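Local structure of branched-chain alpha-ketoacid decarboxylase (Lactococcus lactis, 2VBF) at residues G401-T409 and D553-M561; T307-T315 and M561-N569. The protein is a thiamine diphosphate- and magnesium-dependent decarboxylase that probably converts branched-chain and aromatic alpha-keto acids to aldehydes. All blocks are in the same frame, centred on the assembly; numbering follows the deposited sequence.

Contact 1: residues G401-T409 and D553-M561. With TPP (thiamine diphosphate), chain F.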
loop_
_atom_site.group_PDB
_atom_site.type_symbol
_atom_site.label_atom_id
_atom_site.label_comp_id
_atom_site.label_asym_id
_atom_site.label_seq_id
_atom_site.Cartn_x
_atom_site.Cartn_y
_atom_site.Cartn_z
ATOM N N GLY A 401 -6.650 -18.001 1.289
ATOM C CA GLY A 401 -7.315 -18.619 0.153
ATOM C C GLY A 401 -7.165 -20.123 0.201
ATOM O O GLY A 401 -6.811 -20.703 1.231
ATOM N N THR A 402 -7.449 -20.779 -0.923
ATOM C CA THR A 402 -7.354 -22.241 -0.959
ATOM C C THR A 402 -5.961 -22.709 -0.538
ATOM O O THR A 402 -5.842 -23.743 0.109
ATOM C CB THR A 402 -7.747 -22.830 -2.335
ATOM O OG1 THR A 402 -6.825 -22.413 -3.350
ATOM C CG2 THR A 402 -9.169 -22.418 -2.703
ATOM N N SER A 403 -4.929 -21.953 -0.903
ATOM C CA SER A 403 -3.537 -22.337 -0.579
ATOM C C SER A 403 -3.298 -22.496 0.931
ATOM O O SER A 403 -2.810 -23.537 1.387
ATOM C CB SER A 403 -2.543 -21.339 -1.159
ATOM O OG SER A 403 -2.511 -21.357 -2.573
ATOM N N PHE A 404 -3.644 -21.477 1.716
ATOM C CA PHE A 404 -3.445 -21.570 3.166
ATOM C C PHE A 404 -4.233 -22.726 3.756
ATOM O O PHE A 404 -3.683 -23.517 4.517
ATOM C CB PHE A 404 -3.823 -20.278 3.895
ATOM C CG PHE A 404 -3.640 -20.367 5.383
ATOM C CD1 PHE A 404 -2.392 -20.220 5.937
ATOM C CD2 PHE A 404 -4.711 -20.651 6.218
ATOM C CE1 PHE A 404 -2.208 -20.311 7.304
ATOM C CE2 PHE A 404 -4.541 -20.735 7.585
ATOM C CZ PHE A 404 -3.282 -20.582 8.131
ATOM N N PHE A 405 -5.512 -22.833 3.418
ATOM C CA PHE A 405 -6.343 -23.863 4.036
ATOM C C PHE A 405 -5.961 -25.286 3.616
ATOM O O PHE A 405 -6.027 -26.202 4.430
ATOM C CB PHE A 405 -7.820 -23.543 3.853
ATOM C CG PHE A 405 -8.229 -22.323 4.615
ATOM C CD1 PHE A 405 -8.261 -22.347 6.006
ATOM C CD2 PHE A 405 -8.513 -21.137 3.961
ATOM C CE1 PHE A 405 -8.606 -21.208 6.735
ATOM C CE2 PHE A 405 -8.867 -19.997 4.679
ATOM C CZ PHE A 405 -8.904 -20.031 6.070
ATOM N N GLY A 406 -5.490 -25.444 2.384
ATOM C CA GLY A 406 -4.926 -26.713 1.933
ATOM C C GLY A 406 -3.568 -27.045 2.528
ATOM O O GLY A 406 -3.356 -28.153 3.048
ATOM N N ALA A 407 -2.638 -26.096 2.441
ATOM C CA ALA A 407 -1.266 -26.345 2.866
ATOM C C ALA A 407 -1.159 -26.467 4.391
ATOM O O ALA A 407 -0.239 -27.114 4.896
ATOM C CB ALA A 407 -0.338 -25.253 2.354
ATOM N N SER A 408 -2.081 -25.842 5.122
ATOM C CA SER A 408 -1.957 -25.738 6.579
ATOM C C SER A 408 -1.988 -27.102 7.270
ATOM O O SER A 408 -1.387 -27.259 8.334
ATOM C CB SER A 408 -3.029 -24.819 7.187
ATOM O OG SER A 408 -4.320 -25.395 7.104
ATOM N N THR A 409 -2.650 -28.088 6.670
ATOM C CA THR A 409 -2.766 -29.417 7.316
ATOM C C THR A 409 -1.727 -30.442 6.850
ATOM O O THR A 409 -1.759 -31.593 7.296
ATOM C CB THR A 409 -4.174 -30.018 7.146
ATOM O OG1 THR A 409 -4.552 -29.937 5.770
ATOM C CG2 THR A 409 -5.187 -29.271 8.035
ATOM N N ASP A 553 -13.802 -25.399 -6.942
ATOM C CA ASP A 553 -13.047 -26.384 -6.170
ATOM C C ASP A 553 -12.353 -25.731 -4.972
ATOM O O ASP A 553 -11.598 -24.776 -5.124
ATOM C CB ASP A 553 -12.025 -27.048 -7.087
ATOM C CG ASP A 553 -11.321 -28.239 -6.453
ATOM O OD1 ASP A 553 -11.752 -28.739 -5.395
ATOM O OD2 ASP A 553 -10.307 -28.663 -7.045
ATOM N N ALA A 554 -12.629 -26.253 -3.788
ATOM C CA ALA A 554 -11.986 -25.790 -2.557
ATOM C C ALA A 554 -11.573 -26.998 -1.713
ATOM O O ALA A 554 -12.288 -28.000 -1.693
ATOM C CB ALA A 554 -12.935 -24.918 -1.779
ATOM N N PRO A 555 -10.433 -26.905 -1.012
ATOM C CA PRO A 555 -10.009 -28.008 -0.154
ATOM C C PRO A 555 -11.023 -28.241 0.961
ATOM O O PRO A 555 -11.703 -27.306 1.382
ATOM C CB PRO A 555 -8.665 -27.530 0.405
ATOM C CG PRO A 555 -8.729 -26.065 0.325
ATOM C CD PRO A 555 -9.507 -25.762 -0.920
ATOM N N LYS A 556 -11.136 -29.487 1.416
ATOM C CA LYS A 556 -12.138 -29.850 2.427
ATOM C C LYS A 556 -12.188 -28.887 3.609
ATOM O O LYS A 556 -13.272 -28.505 4.046
ATOM C CB LYS A 556 -11.908 -31.285 2.919
ATOM C CG LYS A 556 -12.314 -32.327 1.894
ATOM C CD LYS A 556 -12.160 -33.757 2.396
ATOM C CE LYS A 556 -12.735 -34.761 1.390
ATOM N NZ LYS A 556 -11.876 -34.934 0.180
ATOM N N LEU A 557 -11.032 -28.471 4.115
ATOM C CA LEU A 557 -11.005 -27.572 5.279
ATOM C C LEU A 557 -11.719 -26.253 4.965
ATOM O O LEU A 557 -12.459 -25.738 5.806
ATOM C CB LEU A 557 -9.571 -27.301 5.765
ATOM C CG LEU A 557 -9.428 -26.442 7.036
ATOM C CD1 LEU A 557 -10.235 -27.041 8.181
ATOM C CD2 LEU A 557 -7.964 -26.285 7.447
ATOM N N LEU A 558 -11.503 -25.718 3.762
ATOM C CA LEU A 558 -12.089 -24.429 3.376
ATOM C C LEU A 558 -13.582 -24.555 3.089
ATOM O O LEU A 558 -14.349 -23.626 3.343
ATOM C CB LEU A 558 -11.364 -23.818 2.166
ATOM C CG LEU A 558 -11.912 -22.499 1.608
ATOM C CD1 LEU A 558 -12.072 -21.459 2.717
ATOM C CD2 LEU A 558 -11.009 -21.971 0.512
ATOM N N LYS A 559 -14.002 -25.699 2.562
ATOM C CA LYS A 559 -15.427 -25.934 2.356
ATOM C C LYS A 559 -16.175 -25.760 3.675
ATOM O O LYS A 559 -17.279 -25.217 3.699
ATOM C CB LYS A 559 -15.677 -27.328 1.771
ATOM C CG LYS A 559 -15.234 -27.460 0.321
ATOM C CD LYS A 559 -15.680 -28.775 -0.295
ATOM C CE LYS A 559 -17.181 -28.808 -0.606
ATOM N NZ LYS A 559 -17.609 -27.707 -1.523
ATOM N N LYS A 560 -15.557 -26.193 4.772
ATOM C CA LYS A 560 -16.161 -26.073 6.099
ATOM C C LYS A 560 -15.991 -24.667 6.666
ATOM O O LYS A 560 -16.935 -24.076 7.177
ATOM C CB LYS A 560 -15.558 -27.104 7.049
ATOM C CG LYS A 560 -15.757 -28.547 6.592
ATOM C CD LYS A 560 -15.059 -29.524 7.517
ATOM C CE LYS A 560 -15.241 -30.966 7.052
ATOM N NZ LYS A 560 -16.686 -31.377 7.066
ATOM N N MET A 561 -14.783 -24.130 6.551
ATOM C CA MET A 561 -14.468 -22.827 7.146
ATOM C C MET A 561 -15.177 -21.654 6.457
ATOM O O MET A 561 -15.494 -20.630 7.099
ATOM C CB MET A 561 -12.956 -22.616 7.126
ATOM C CG MET A 561 -12.498 -21.533 8.038
ATOM S SD MET A 561 -12.749 -21.910 9.781
ATOM C CE MET A 561 -12.784 -20.233 10.435
HETATM N "N1'" TPP F . -7.615 -7.371 0.663
HETATM C "C2'" TPP F . -6.527 -7.668 1.443
HETATM C CM2 TPP F . -5.339 -6.748 1.417
HETATM N "N3'" TPP F . -6.555 -8.789 2.235
HETATM C "C4'" TPP F . -7.659 -9.614 2.261
HETATM N "N4'" TPP F . -7.644 -10.664 3.048
HETATM C "C5'" TPP F . -8.764 -9.333 1.449
HETATM C "C6'" TPP F . -8.738 -8.198 0.649
HETATM C "C7'" TPP F . -9.977 -10.234 1.426
HETATM N N3 TPP F . -9.689 -11.537 0.834
HETATM C C2 TPP F . -9.378 -12.701 1.514
HETATM S S1 TPP F . -9.114 -14.010 0.602
HETATM C C5 TPP F . -9.434 -13.143 -0.730
HETATM C C4 TPP F . -9.743 -11.802 -0.498
HETATM C CM4 TPP F . -10.082 -10.792 -1.560
HETATM C C6 TPP F . -9.392 -13.858 -2.065
HETATM C C7 TPP F . -8.047 -14.478 -2.413
HETATM O O7 TPP F . -8.204 -15.062 -3.683
HETATM P PA TPP F . -7.067 -15.965 -4.343
HETATM O O1A TPP F . -5.688 -15.426 -4.034
HETATM O O2A TPP F . -7.337 -16.028 -5.835
HETATM O O3A TPP F . -7.227 -17.366 -3.552
HETATM P PB TPP F . -8.182 -18.624 -3.930
HETATM O O1B TPP F . -9.100 -18.812 -2.755
HETATM O O2B TPP F . -7.256 -19.801 -4.051
HETATM O O3B TPP F . -8.918 -18.364 -5.215
#

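Contact 2: residues T307-T315 and M561-N569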
loop_
_atom_site.group_PDB
_atom_site.type_symbol
_atom_site.label_atom_id
_atom_site.label_comp_id
_atom_site.label_asym_id
_atom_site.label_seq_id
_atom_site.Cartn_x
_atom_site.Cartn_y
_atom_site.Cartn_z
ATOM N N THR A 307 -7.484 -17.458 17.554
ATOM C CA THR A 307 -8.142 -16.526 16.624
ATOM C C THR A 307 -9.195 -17.273 15.793
ATOM O O THR A 307 -9.212 -18.506 15.774
ATOM C CB THR A 307 -7.119 -15.821 15.672
ATOM O OG1 THR A 307 -6.687 -16.717 14.639
ATOM C CG2 THR A 307 -5.897 -15.279 16.461
ATOM N N ASP A 308 -10.056 -16.549 15.072
ATOM C CA ASP A 308 -11.123 -17.241 14.314
ATOM C C ASP A 308 -10.588 -18.301 13.339
ATOM O O ASP A 308 -11.041 -19.453 13.350
ATOM C CB ASP A 308 -12.126 -16.269 13.626
ATOM C CG ASP A 308 -11.491 -15.325 12.604
ATOM O OD1 ASP A 308 -10.248 -15.184 12.546
ATOM O OD2 ASP A 308 -12.281 -14.696 11.844
ATOM N N SER A 309 -9.596 -17.939 12.534
ATOM C CA SER A 309 -9.090 -18.826 11.469
ATOM C C SER A 309 -8.248 -20.005 11.979
ATOM O O SER A 309 -8.027 -20.971 11.238
ATOM C CB SER A 309 -8.273 -18.031 10.447
ATOM O OG SER A 309 -9.029 -16.958 9.912
ATOM N N SER A 310 -7.786 -19.913 13.222
ATOM C CA SER A 310 -6.913 -20.915 13.844
ATOM C C SER A 310 -7.627 -21.758 14.911
ATOM O O SER A 310 -6.998 -22.594 15.576
ATOM C CB SER A 310 -5.683 -20.238 14.465
ATOM O OG SER A 310 -6.039 -19.269 15.429
ATOM N N THR A 311 -8.935 -21.553 15.073
ATOM C CA THR A 311 -9.735 -22.321 16.035
ATOM C C THR A 311 -11.047 -22.873 15.448
ATOM O O THR A 311 -11.969 -23.211 16.193
ATOM C CB THR A 311 -10.055 -21.491 17.312
ATOM O OG1 THR A 311 -10.853 -20.346 16.972
ATOM C CG2 THR A 311 -8.775 -21.060 18.006
ATOM N N GLY A 312 -11.117 -22.984 14.118
ATOM C CA GLY A 312 -12.345 -23.419 13.449
ATOM C C GLY A 312 -13.520 -22.533 13.826
ATOM O O GLY A 312 -14.606 -23.033 14.145
ATOM N N ALA A 313 -13.276 -21.216 13.820
ATOM C CA ALA A 313 -14.248 -20.188 14.232
ATOM C C ALA A 313 -14.668 -20.329 15.699
ATOM O O ALA A 313 -15.863 -20.346 16.031
ATOM C CB ALA A 313 -15.473 -20.166 13.294
ATOM N N PHE A 314 -13.658 -20.426 16.562
ATOM C CA PHE A 314 -13.829 -20.452 18.009
ATOM C C PHE A 314 -14.603 -21.684 18.490
ATOM O O PHE A 314 -15.386 -21.596 19.432
ATOM C CB PHE A 314 -14.507 -19.163 18.486
ATOM C CG PHE A 314 -13.819 -17.897 18.012
ATOM C CD1 PHE A 314 -12.545 -17.581 18.447
ATOM C CD2 PHE A 314 -14.453 -17.026 17.138
ATOM C CE1 PHE A 314 -11.916 -16.407 18.037
ATOM C CE2 PHE A 314 -13.827 -15.849 16.722
ATOM C CZ PHE A 314 -12.555 -15.550 17.169
ATOM N N THR A 315 -14.357 -22.829 17.854
ATOM C CA THR A 315 -14.980 -24.099 18.259
ATOM C C THR A 315 -14.006 -25.017 19.023
ATOM O O THR A 315 -14.228 -26.220 19.120
ATOM C CB THR A 315 -15.545 -24.857 17.038
ATOM O OG1 THR A 315 -14.520 -25.065 16.064
ATOM C CG2 THR A 315 -16.703 -24.078 16.395
ATOM N N MET A 561 -14.783 -24.130 6.551
ATOM C CA MET A 561 -14.468 -22.827 7.146
ATOM C C MET A 561 -15.177 -21.654 6.457
ATOM O O MET A 561 -15.494 -20.630 7.099
ATOM C CB MET A 561 -12.956 -22.616 7.126
ATOM C CG MET A 561 -12.498 -21.533 8.038
ATOM S SD MET A 561 -12.749 -21.910 9.781
ATOM C CE MET A 561 -12.784 -20.233 10.435
ATOM N N GLY A 562 -15.403 -21.785 5.151
ATOM C CA GLY A 562 -16.121 -20.770 4.377
ATOM C C GLY A 562 -17.490 -20.494 4.975
ATOM O O GLY A 562 -17.904 -19.338 5.101
ATOM N N LYS A 563 -18.182 -21.569 5.355
ATOM C CA LYS A 563 -19.524 -21.456 5.912
ATOM C C LYS A 563 -19.493 -20.876 7.331
ATOM O O LYS A 563 -20.420 -20.181 7.745
ATOM C CB LYS A 563 -20.221 -22.824 5.865
ATOM C CG LYS A 563 -20.372 -23.389 4.437
ATOM C CD LYS A 563 -21.282 -22.509 3.578
ATOM C CE LYS A 563 -21.352 -22.943 2.111
ATOM N NZ LYS A 563 -20.439 -22.153 1.219
ATOM N N LEU A 564 -18.408 -21.131 8.061
ATOM C CA LEU A 564 -18.255 -20.596 9.407
ATOM C C LEU A 564 -17.923 -19.106 9.376
ATOM O O LEU A 564 -18.404 -18.358 10.232
ATOM C CB LEU A 564 -17.198 -21.380 10.188
ATOM C CG LEU A 564 -17.530 -22.866 10.377
ATOM C CD1 LEU A 564 -16.408 -23.595 11.118
ATOM C CD2 LEU A 564 -18.857 -23.014 11.118
ATOM N N PHE A 565 -17.102 -18.676 8.410
ATOM C CA PHE A 565 -16.889 -17.243 8.189
ATOM C C PHE A 565 -18.216 -16.549 7.844
ATOM O O PHE A 565 -18.514 -15.471 8.364
ATOM C CB PHE A 565 -15.894 -16.982 7.054
ATOM C CG PHE A 565 -14.437 -17.205 7.419
ATOM C CD1 PHE A 565 -13.858 -16.568 8.516
ATOM C CD2 PHE A 565 -13.625 -17.982 6.600
ATOM C CE1 PHE A 565 -12.505 -16.762 8.827
ATOM C CE2 PHE A 565 -12.275 -18.168 6.895
ATOM C CZ PHE A 565 -11.719 -17.553 8.020
ATOM N N ALA A 566 -19.003 -17.174 6.968
ATOM C CA ALA A 566 -20.295 -16.631 6.558
ATOM C C ALA A 566 -21.198 -16.430 7.772
ATOM O O ALA A 566 -21.863 -15.401 7.909
ATOM C CB ALA A 566 -20.964 -17.564 5.549
ATOM N N GLU A 567 -21.194 -17.415 8.662
ATOM C CA GLU A 567 -22.017 -17.402 9.867
ATOM C C GLU A 567 -21.569 -16.300 10.834
ATOM O O GLU A 567 -22.390 -15.640 11.481
ATOM C CB GLU A 567 -21.921 -18.777 10.521
ATOM C CG GLU A 567 -22.784 -19.008 11.736
ATOM C CD GLU A 567 -22.829 -20.488 12.095
ATOM O OE1 GLU A 567 -21.827 -21.005 12.653
ATOM O OE2 GLU A 567 -23.856 -21.139 11.784
ATOM N N GLN A 568 -20.256 -16.094 10.904
ATOM C CA GLN A 568 -19.674 -15.053 11.751
ATOM C C GLN A 568 -20.116 -13.655 11.329
ATOM O O GLN A 568 -20.151 -12.724 12.148
ATOM C CB GLN A 568 -18.143 -15.168 11.707
ATOM C CG GLN A 568 -17.417 -14.171 12.588
ATOM C CD GLN A 568 -15.973 -14.558 12.820
ATOM O OE1 GLN A 568 -15.633 -15.069 13.890
ATOM N NE2 GLN A 568 -15.116 -14.329 11.822
ATOM N N ASN A 569 -20.454 -13.505 10.054
ATOM C CA ASN A 569 -20.892 -12.214 9.512
ATOM C C ASN A 569 -22.413 -12.033 9.491
ATOM O O ASN A 569 -22.909 -11.049 8.933
ATOM C CB ASN A 569 -20.318 -12.021 8.104
ATOM C CG ASN A 569 -18.798 -11.856 8.109
ATOM O OD1 ASN A 569 -18.218 -11.367 9.081
ATOM N ND2 ASN A 569 -18.156 -12.253 7.018
#

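Contact 1: residues G401-T409 and D553-M561
Asp553 and Ala554 meet Thr402 through backbone atoms alone: Thr402 CG2 lies loosely against Asp553 O and Ala554 CA, while the Asp553 carboxylate turns to the backbone N of Gln379. Pro555, at the N-cap position of its helix, lays its ring along the first turn of helix 402-407; its CD sits 3.7 Å from Thr402 CB and its CG 3.9 Å from Gly406 N. In this C-terminal thiamine diphosphate-binding domain, helix 402-407 directs its N-terminus at the cofactor. Thr402 N donates to O1B (3.2 Å) and O2B of the diphosphate, and Thr402 OG1 donates to O2B at 2.7 Å, so two groups of one residue hold the terminal phosphate; the helix end would probably favour its negative charge. The axes of helix 556-561 and helix 402-407 pass 8.5 Å apart, their N-to-C directions 115° apart. Leu557 places CD2 at the edge of the Phe405 ring, near its plane, and 3.6 Å from Phe405 O. Leu558 splits its methyls: CD2 meets Thr402 CG2, whereas CD1 lies 3.8 Å from Phe405 CD2, approaching the ring obliquely. Last comes Met561, whose CG reaches Phe405 CE1 at 4.1 Å before the chain bends away at chi2.

Contact 2: residues T307-T315 and M561-N569
Gly312 and Met561 bring their CA atoms to 6.7 Å, and Ala313 and Leu564 to 6.3 Å, where a loop of the central domain runs against helix 561-568. Gly312, Ala313 and Phe314, all with positive phi, form a left-handed helical turn that presents Ala313 CB to Leu564 CB at 3.8 Å. Beside it the Met561 methyl CE packs against Ala313 CB and lies 3.7 Å above the plane of the Phe565 ring, offset toward its rim. The rim of that ring, not its face, receives polar atoms: Ser309 OG is 3.3 Å from Phe565 CZ, and Asp308 OD2 lies near the ring plane. Gln568, with CG anti to the backbone N (chi1 -178°), gives the hydrogen bond that joins the segments. Its NE2 donates at 167° to the anti lone pair of Asp308 OD2, 2.9 Å away, with amide and carboxylate planes 24° apart. The other amide atom, Gln568 OE1, sits at the Phe314 ring edge, 3.4 Å from CE2. Asp308 OD2 is also hydrogen-bonded to His135 ND1 of the second subunit, and that histidine ring meets Phe565. The C-terminal helix joins the central domain at a subunit interface, consistent with the family's cofactor sites lying between subunits.

Contacts 1 and 2 occupy successive turns of helix 556-568, with centres 13 Å apart, and both use Met561, whose near and far ends serve one contact each. A second bridge is aromatic packing, Phe405 CZ to Phe565 CE2 at 3.9 Å. The cofactor lies nearer contact 1: Thr402 hydrogen-bonds its diphosphate, and the Thr402 side chain is about 6 Å from the magnesium ion, whereas the Phe565 side chain in contact 2 stops about 8 Å from thiamine diphosphate. Cofactor-binding Val484 is common ground, touched by Leu558 and about 5 Å from the Phe565 side chain.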